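Side-chain contacts in pyocin-S2 (Pseudomonas aeruginosa, PDB 5ODW), which kills sensitive Pseudomonas cells by breaking down their chromosomal DNA, the present chain being the N-terminal part of this nuclease bacteriocin, without the nuclease domain: residues K78-L83 against D107-A112; L127-D132 against M160-K165. All coordinates share one frame; numbering follows the deposited sequence.

Contact 1: residues K78-L83 against D107-A112; sequences KEVDEL and DALMDA
Helix-helix packing between helix 72-86 and helix 96-121, in the largely helical N-terminal part of pyocin-S2, rests on a single leucine: Leu-109 meets Glu-79, Val-80 and Leu-83. The segment axes approach to 11.2 Å with 123° between their N-to-C directions, and the CA atoms of Val-80 and Leu-109 lie 7.8 Å apart, so side chains rather than backbones bridge the gap. Leu-109 sets its CG anti to the backbone N (chi1 -168°), which carries its two methyl branches across to the facing helix. Branch CD2 meets Val-80 CG2 at 3.8 Å; this valine methyl stands anti to its own carbonyl carbon. Glu-79, extended beyond CG, comes across the leucine at about a right angle. The carboxylate gains no hydrogen bond from this purely apolar neighbour; OE1 has a weak, long ion pair with Lys-113, while OE2 lies close to Glu-75 OE2, another carboxylate. Beyond Glu-79, Gln-175 of the long helix 153-204 touches the same side chain. On the other branch, Leu-109 CD1 lies 3.9 Å from Glu-79 OE1 and 3.8 Å from Leu-83 CD1.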
ATOM      1  N   LYS C  78      54.001  -2.921 -30.912  1.00 42.41           N
ATOM      2  CA  LYS C  78      54.733  -3.186 -29.674  1.00 42.98           C
ATOM      3  C   LYS C  78      54.408  -4.632 -29.178  1.00 46.19           C
ATOM      4  O   LYS C  78      55.282  -5.284 -28.582  1.00 45.77           O
ATOM      5  CB  LYS C  78      54.402  -2.138 -28.593  1.00 46.44           C
ATOM      6  CG  LYS C  78      55.406  -2.065 -27.440  1.00 68.30           C
ATOM      7  CD  LYS C  78      54.755  -1.447 -26.190  1.00 82.90           C
ATOM      8  CE  LYS C  78      55.467  -1.803 -24.903  1.00 91.61           C
ATOM      9  NZ  LYS C  78      54.722  -1.331 -23.704  1.00 92.32           N
ATOM     10  N   GLU C  79      53.161  -5.130 -29.434  1.00 41.63           N
ATOM     11  CA  GLU C  79      52.758  -6.501 -29.062  1.00 41.24           C
ATOM     12  C   GLU C  79      53.589  -7.470 -29.904  1.00 46.89           C
ATOM     13  O   GLU C  79      54.160  -8.438 -29.377  1.00 46.74           O
ATOM     14  CB  GLU C  79      51.268  -6.751 -29.350  1.00 41.73           C
ATOM     15  CG  GLU C  79      50.298  -6.266 -28.291  1.00 47.56           C
ATOM     16  CD  GLU C  79      48.865  -6.712 -28.526  1.00 58.05           C
ATOM     17  OE1 GLU C  79      48.669  -7.834 -29.050  1.00 50.30           O
ATOM     18  OE2 GLU C  79      47.935  -5.955 -28.157  1.00 41.05           O
ATOM     19  N   VAL C  80      53.662  -7.162 -31.229  1.00 42.98           N
ATOM     20  CA  VAL C  80      54.414  -7.875 -32.256  1.00 41.87           C
ATOM     21  C   VAL C  80      55.882  -7.914 -31.824  1.00 44.73           C
ATOM     22  O   VAL C  80      56.480  -8.989 -31.822  1.00 44.35           O
ATOM     23  CB  VAL C  80      54.197  -7.204 -33.654  1.00 45.27           C
ATOM     24  CG1 VAL C  80      55.198  -7.697 -34.706  1.00 44.89           C
ATOM     25  CG2 VAL C  80      52.768  -7.411 -34.143  1.00 44.82           C
ATOM     26  N   ASP C  81      56.427  -6.759 -31.393  1.00 41.43           N
ATOM     27  CA  ASP C  81      57.818  -6.638 -30.957  1.00 41.96           C
ATOM     28  C   ASP C  81      58.116  -7.438 -29.670  1.00 48.80           C
ATOM     29  O   ASP C  81      59.198  -8.030 -29.591  1.00 49.33           O
ATOM     30  CB  ASP C  81      58.255  -5.170 -30.857  1.00 43.43           C
ATOM     31  CG  ASP C  81      58.519  -4.508 -32.210  1.00 53.31           C
ATOM     32  OD1 ASP C  81      57.978  -4.997 -33.239  1.00 52.76           O
ATOM     33  OD2 ASP C  81      59.230  -3.483 -32.239  1.00 61.91           O
ATOM     34  N   GLU C  82      57.172  -7.522 -28.729  1.00 45.83           N
ATOM     35  CA  GLU C  82      57.355  -8.366 -27.539  1.00 46.13           C
ATOM     36  C   GLU C  82      57.404  -9.865 -27.888  1.00 49.01           C
ATOM     37  O   GLU C  82      58.257 -10.593 -27.394  1.00 49.06           O
ATOM     38  CB  GLU C  82      56.256  -8.112 -26.508  1.00 47.86           C
ATOM     39  CG  GLU C  82      56.571  -7.003 -25.520  1.00 65.55           C
ATOM     40  CD  GLU C  82      57.799  -7.301 -24.684  1.00 99.75           C
ATOM     41  OE1 GLU C  82      58.491  -8.294 -24.979  1.00 97.62           O
ATOM     42  OE2 GLU C  82      58.074  -6.543 -23.732  1.00 92.61           O
ATOM     43  N   LEU C  83      56.485 -10.313 -28.744  1.00 44.27           N
ATOM     44  CA  LEU C  83      56.458 -11.696 -29.233  1.00 43.99           C
ATOM     45  C   LEU C  83      57.660 -12.027 -30.092  1.00 48.84           C
ATOM     46  O   LEU C  83      58.140 -13.157 -30.039  1.00 49.91           O
ATOM     47  CB  LEU C  83      55.191 -11.976 -30.037  1.00 43.47           C
ATOM     48  CG  LEU C  83      53.895 -12.127 -29.262  1.00 48.46           C
ATOM     49  CD1 LEU C  83      52.744 -12.288 -30.217  1.00 48.66           C
ATOM     50  CD2 LEU C  83      53.934 -13.321 -28.298  1.00 50.90           C
ATOM     51  N   ASP C 107      50.769 -13.454 -38.300  1.00 38.55           N
ATOM     52  CA  ASP C 107      49.653 -14.340 -38.626  1.00 39.04           C
ATOM     53  C   ASP C 107      49.079 -15.067 -37.398  1.00 43.55           C
ATOM     54  O   ASP C 107      47.872 -15.192 -37.261  1.00 43.85           O
ATOM     55  CB  ASP C 107      50.081 -15.374 -39.667  1.00 41.40           C
ATOM     56  CG  ASP C 107      50.341 -14.765 -41.026  1.00 51.60           C
ATOM     57  OD1 ASP C 107      50.204 -13.537 -41.170  1.00 52.55           O
ATOM     58  OD2 ASP C 107      50.681 -15.518 -41.958  1.00 55.83           O
ATOM     59  N   ALA C 108      49.955 -15.555 -36.521  1.00 40.29           N
ATOM     60  CA  ALA C 108      49.556 -16.251 -35.295  1.00 40.06           C
ATOM     61  C   ALA C 108      48.823 -15.299 -34.396  1.00 45.82           C
ATOM     62  O   ALA C 108      47.814 -15.699 -33.793  1.00 46.71           O
ATOM     63  CB  ALA C 108      50.766 -16.822 -34.576  1.00 40.23           C
ATOM     64  N   LEU C 109      49.301 -14.025 -34.333  1.00 41.86           N
ATOM     65  CA  LEU C 109      48.673 -12.967 -33.540  1.00 41.51           C
ATOM     66  C   LEU C 109      47.332 -12.601 -34.144  1.00 49.58           C
ATOM     67  O   LEU C 109      46.353 -12.514 -33.412  1.00 49.42           O
ATOM     68  CB  LEU C 109      49.566 -11.724 -33.416  1.00 40.07           C
ATOM     69  CG  LEU C 109      49.129 -10.681 -32.377  1.00 43.19           C
ATOM     70  CD1 LEU C 109      49.125 -11.253 -30.954  1.00 42.02           C
ATOM     71  CD2 LEU C 109      50.002  -9.439 -32.456  1.00 45.49           C
ATOM     72  N   MET C 110      47.291 -12.431 -35.485  1.00 48.51           N
ATOM     73  CA  MET C 110      46.101 -12.119 -36.263  1.00 49.62           C
ATOM     74  C   MET C 110      45.016 -13.161 -36.004  1.00 55.37           C
ATOM     75  O   MET C 110      43.891 -12.782 -35.665  1.00 55.37           O
ATOM     76  CB  MET C 110      46.450 -12.086 -37.758  1.00 52.95           C
ATOM     77  CG  MET C 110      45.574 -11.159 -38.568  1.00 57.67           C
ATOM     78  SD  MET C 110      45.547 -11.549 -40.340  1.00 63.58           S
ATOM     79  CE  MET C 110      47.203 -11.066 -40.827  1.00 59.02           C
ATOM     80  N   ASP C 111      45.369 -14.436 -36.108  1.00 53.55           N
ATOM     81  CA  ASP C 111      44.428 -15.522 -35.881  1.00 55.16           C
ATOM     82  C   ASP C 111      43.899 -15.537 -34.449  1.00 57.57           C
ATOM     83  O   ASP C 111      42.724 -15.809 -34.223  1.00 56.83           O
ATOM     84  CB  ASP C 111      45.071 -16.866 -36.225  1.00 58.47           C
ATOM     85  CG  ASP C 111      45.248 -17.060 -37.716  1.00 71.59           C
ATOM     86  OD1 ASP C 111      44.821 -16.181 -38.488  1.00 72.06           O
ATOM     87  OD2 ASP C 111      45.811 -18.096 -38.119  1.00 79.43           O
ATOM     88  N   ALA C 112      44.771 -15.262 -33.486  1.00 52.13           N
ATOM     89  CA  ALA C 112      44.375 -15.242 -32.082  1.00 51.01           C
ATOM     90  C   ALA C 112      43.333 -14.159 -31.851  1.00 52.32           C
ATOM     91  O   ALA C 112      42.366 -14.347 -31.121  1.00 51.69           O
ATOM     92  CB  ALA C 112      45.588 -15.003 -31.201  1.00 50.88           C
TER

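Contact 2: residues L127-D132 against M160-K165; sequences LYTASD and MSELAK
Tyr-128, in the loop between helices 96-121 and 133-148, packs on Glu-162 of the long helix 153-204, and the glutamate is bent where it lies against it. Both side chains start alike, with CG anti to the carbonyl carbon. Glu-162 then folds at its second torsion (chi2 -66°) instead of running straight out, which brings the carboxylate back beside the tyrosine CB. There OE1 lies 3.4 Å from Tyr-128 CB, and the carboxylate carbon CD is 3.5 Å from the same CB. The aliphatic part of the glutamate packs on the ring: Glu-162 CG lies 3.7 Å from Tyr-128 CD1, approaching the ring obliquely. The two side chains cross at about a right angle, while ring and carboxylate planes are turned 37° apart. No hydrogen bond joins the segments, so the contact is van der Waals packing against a charged group whose polar partners lie elsewhere. Arg-158 takes OE2 and Arg-123 takes OE1 in salt bridges, probably stabilising the carboxylate's negative charge and holding its rotation in this buried place. Thr-129 touches only lightly, its CG2 4.3 Å from Glu-162 OE1. The tyrosine CB points toward helix 153-204, but the ring, met edge-to-face by His-159, leads its hydroxyl away from Glu-162 to a hydrogen bond with Gln-144. Helix 133-148 closes in through Met-140 on Tyr-128 and Phe-133 on Glu-162, a chain of another protein packs its backbone on Tyr-128 and hydrogen-bonds the backbone of Leu-127, and other sides of segment 160-165 carry Met-160 and Leu-163 against helix 47-70 and Ser-161 against Tyr-26 of strand 24-26.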
ATOM      1  N   LEU C 127      19.846  -7.588 -26.401  1.00 44.05           N
ATOM      2  CA  LEU C 127      20.059  -6.145 -26.325  1.00 43.21           C
ATOM      3  C   LEU C 127      21.507  -5.775 -25.990  1.00 46.20           C
ATOM      4  O   LEU C 127      22.035  -4.796 -26.507  1.00 45.54           O
ATOM      5  CB  LEU C 127      19.090  -5.509 -25.330  1.00 42.37           C
ATOM      6  CG  LEU C 127      17.631  -5.528 -25.782  1.00 48.43           C
ATOM      7  CD1 LEU C 127      16.754  -4.723 -24.838  1.00 47.28           C
ATOM      8  CD2 LEU C 127      17.531  -4.981 -27.194  1.00 52.10           C
ATOM      9  N   TYR C 128      22.130  -6.544 -25.105  1.00 41.83           N
ATOM     10  CA  TYR C 128      23.512  -6.322 -24.710  1.00 41.22           C
ATOM     11  C   TYR C 128      24.531  -6.478 -25.847  1.00 47.61           C
ATOM     12  O   TYR C 128      25.503  -5.734 -25.915  1.00 47.23           O
ATOM     13  CB  TYR C 128      23.893  -7.273 -23.581  1.00 42.10           C
ATOM     14  CG  TYR C 128      23.218  -7.006 -22.259  1.00 42.71           C
ATOM     15  CD1 TYR C 128      23.440  -5.826 -21.568  1.00 42.47           C
ATOM     16  CD2 TYR C 128      22.385  -7.952 -21.686  1.00 43.98           C
ATOM     17  CE1 TYR C 128      22.836  -5.590 -20.351  1.00 40.98           C
ATOM     18  CE2 TYR C 128      21.778  -7.722 -20.470  1.00 43.65           C
ATOM     19  CZ  TYR C 128      22.009  -6.541 -19.809  1.00 45.59           C
ATOM     20  OH  TYR C 128      21.404  -6.315 -18.600  1.00 43.06           O
ATOM     21  N   THR C 129      24.322  -7.458 -26.719  1.00 45.65           N
ATOM     22  CA  THR C 129      25.255  -7.729 -27.815  1.00 46.18           C
ATOM     23  C   THR C 129      25.072  -6.881 -29.070  1.00 51.86           C
ATOM     24  O   THR C 129      25.862  -6.979 -30.001  1.00 53.06           O
ATOM     25  CB  THR C 129      25.240  -9.210 -28.238  1.00 54.84           C
ATOM     26  OG1 THR C 129      24.081  -9.473 -29.032  1.00 57.46           O
ATOM     27  CG2 THR C 129      25.246 -10.121 -27.030  1.00 52.26           C
ATOM     28  N   ALA C 130      24.042  -6.049 -29.100  1.00 48.51           N
ATOM     29  CA  ALA C 130      23.788  -5.211 -30.268  1.00 48.56           C
ATOM     30  C   ALA C 130      24.920  -4.222 -30.501  1.00 53.43           C
ATOM     31  O   ALA C 130      25.540  -3.736 -29.562  1.00 52.11           O
ATOM     32  CB  ALA C 130      22.466  -4.475 -30.123  1.00 48.80           C
ATOM     33  N   SER C 131      25.181  -3.927 -31.767  1.00 52.39           N
ATOM     34  CA  SER C 131      26.244  -3.005 -32.142  1.00 51.84           C
ATOM     35  C   SER C 131      25.976  -1.620 -31.572  1.00 56.77           C
ATOM     36  O   SER C 131      26.890  -0.913 -31.162  1.00 55.05           O
ATOM     37  CB  SER C 131      26.372  -2.935 -33.665  1.00 53.97           C
ATOM     38  OG  SER C 131      25.149  -2.562 -34.263  1.00 60.10           O
ATOM     39  N   ASP C 132      24.709  -1.242 -31.576  1.00 55.33           N
ATOM     40  CA  ASP C 132      24.256   0.050 -31.077  1.00 55.45           C
ATOM     41  C   ASP C 132      24.144   0.102 -29.562  1.00 56.66           C
ATOM     42  O   ASP C 132      23.630   1.066 -29.008  1.00 55.30           O
ATOM     43  CB  ASP C 132      22.893   0.375 -31.689  1.00 59.77           C
ATOM     44  CG  ASP C 132      22.442   1.791 -31.402  1.00 78.66           C
ATOM     45  OD1 ASP C 132      23.285   2.621 -31.003  1.00 81.53           O
ATOM     46  OD2 ASP C 132      21.240   2.077 -31.583  1.00 85.67           O
ATOM     47  N   MET C 160      28.778  -2.814 -17.854  1.00 33.03           N
ATOM     48  CA  MET C 160      30.214  -2.532 -17.989  1.00 33.40           C
ATOM     49  C   MET C 160      30.962  -3.721 -18.617  1.00 37.36           C
ATOM     50  O   MET C 160      31.729  -3.509 -19.555  1.00 37.32           O
ATOM     51  CB  MET C 160      30.850  -2.029 -16.671  1.00 35.70           C
ATOM     52  CG  MET C 160      30.250  -0.701 -16.093  1.00 39.39           C
ATOM     53  SD  MET C 160      30.130   0.830 -17.090  1.00 43.98           S
ATOM     54  CE  MET C 160      28.567   0.654 -17.813  1.00 40.69           C
ATOM     55  N   SER C 161      30.694  -4.969 -18.165  1.00 34.11           N
ATOM     56  CA  SER C 161      31.269  -6.195 -18.758  1.00 34.76           C
ATOM     57  C   SER C 161      30.919  -6.306 -20.254  1.00 40.68           C
ATOM     58  O   SER C 161      31.784  -6.643 -21.057  1.00 41.86           O
ATOM     59  CB  SER C 161      30.802  -7.448 -18.016  1.00 37.93           C
ATOM     60  OG  SER C 161      31.239  -7.450 -16.664  1.00 48.39           O
ATOM     61  N   GLU C 162      29.665  -5.973 -20.618  1.00 38.38           N
ATOM     62  CA  GLU C 162      29.119  -5.981 -21.983  1.00 39.43           C
ATOM     63  C   GLU C 162      29.693  -4.861 -22.866  1.00 44.27           C
ATOM     64  O   GLU C 162      29.714  -5.015 -24.086  1.00 44.80           O
ATOM     65  CB  GLU C 162      27.574  -5.914 -21.956  1.00 41.05           C
ATOM     66  CG  GLU C 162      26.885  -7.195 -21.501  1.00 48.98           C
ATOM     67  CD  GLU C 162      27.024  -8.405 -22.409  1.00 62.50           C
ATOM     68  OE1 GLU C 162      27.124  -8.226 -23.645  1.00 63.69           O
ATOM     69  OE2 GLU C 162      27.017  -9.539 -21.876  1.00 49.50           O
ATOM     70  N   LEU C 163      30.133  -3.739 -22.264  1.00 41.05           N
ATOM     71  CA  LEU C 163      30.757  -2.608 -22.953  1.00 40.71           C
ATOM     72  C   LEU C 163      32.255  -2.834 -23.044  1.00 43.17           C
ATOM     73  O   LEU C 163      32.890  -2.300 -23.950  1.00 43.03           O
ATOM     74  CB  LEU C 163      30.460  -1.281 -22.241  1.00 40.56           C
ATOM     75  CG  LEU C 163      28.995  -0.839 -22.221  1.00 46.29           C
ATOM     76  CD1 LEU C 163      28.821   0.384 -21.380  1.00 46.15           C
ATOM     77  CD2 LEU C 163      28.490  -0.536 -23.609  1.00 51.29           C
ATOM     78  N   ALA C 164      32.829  -3.625 -22.106  1.00 38.97           N
ATOM     79  CA  ALA C 164      34.249  -3.992 -22.127  1.00 38.20           C
ATOM     80  C   ALA C 164      34.437  -4.854 -23.382  1.00 41.42           C
ATOM     81  O   ALA C 164      35.329  -4.564 -24.176  1.00 41.42           O
ATOM     82  CB  ALA C 164      34.626  -4.779 -20.870  1.00 38.51           C
ATOM     83  N   LYS C 165      33.529  -5.804 -23.612  1.00 36.60           N
ATOM     84  CA  LYS C 165      33.532  -6.645 -24.819  1.00 36.11           C
ATOM     85  C   LYS C 165      33.265  -5.872 -26.133  1.00 39.64           C
ATOM     86  O   LYS C 165      33.916  -6.118 -27.140  1.00 37.90           O
ATOM     87  CB  LYS C 165      32.541  -7.795 -24.660  1.00 37.80           C
ATOM     88  CG  LYS C 165      33.000  -8.867 -23.690  1.00 40.11           C
ATOM     89  CD  LYS C 165      31.878  -9.833 -23.369  1.00 49.56           C
ATOM     90  CE  LYS C 165      32.352 -10.963 -22.471  1.00 52.59           C
ATOM     91  NZ  LYS C 165      33.081 -12.019 -23.223  1.00 50.60           N
TER

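Overall arrangement
Both contacts are mainly buried and lie on opposite sides of the chain's centre, their centres 26 Å apart and their nearest atoms about 12 Å apart. They follow one another in sequence and do not touch. Contact 1 joins two helices chiefly through aliphatic branches; contact 2 fixes a loop to a helix through an aromatic ring and a bent glutamate. Each includes a glutamate packed on carbon: the one in contact 1 has a weak, long ion pair with Lys-113 and a like-charged neighbour, whereas arginines from outside the two segments pair with the one in contact 2. Helix 153-204 links them, flanking contact 1 and forming one side of contact 2, where another protein chain also approaches.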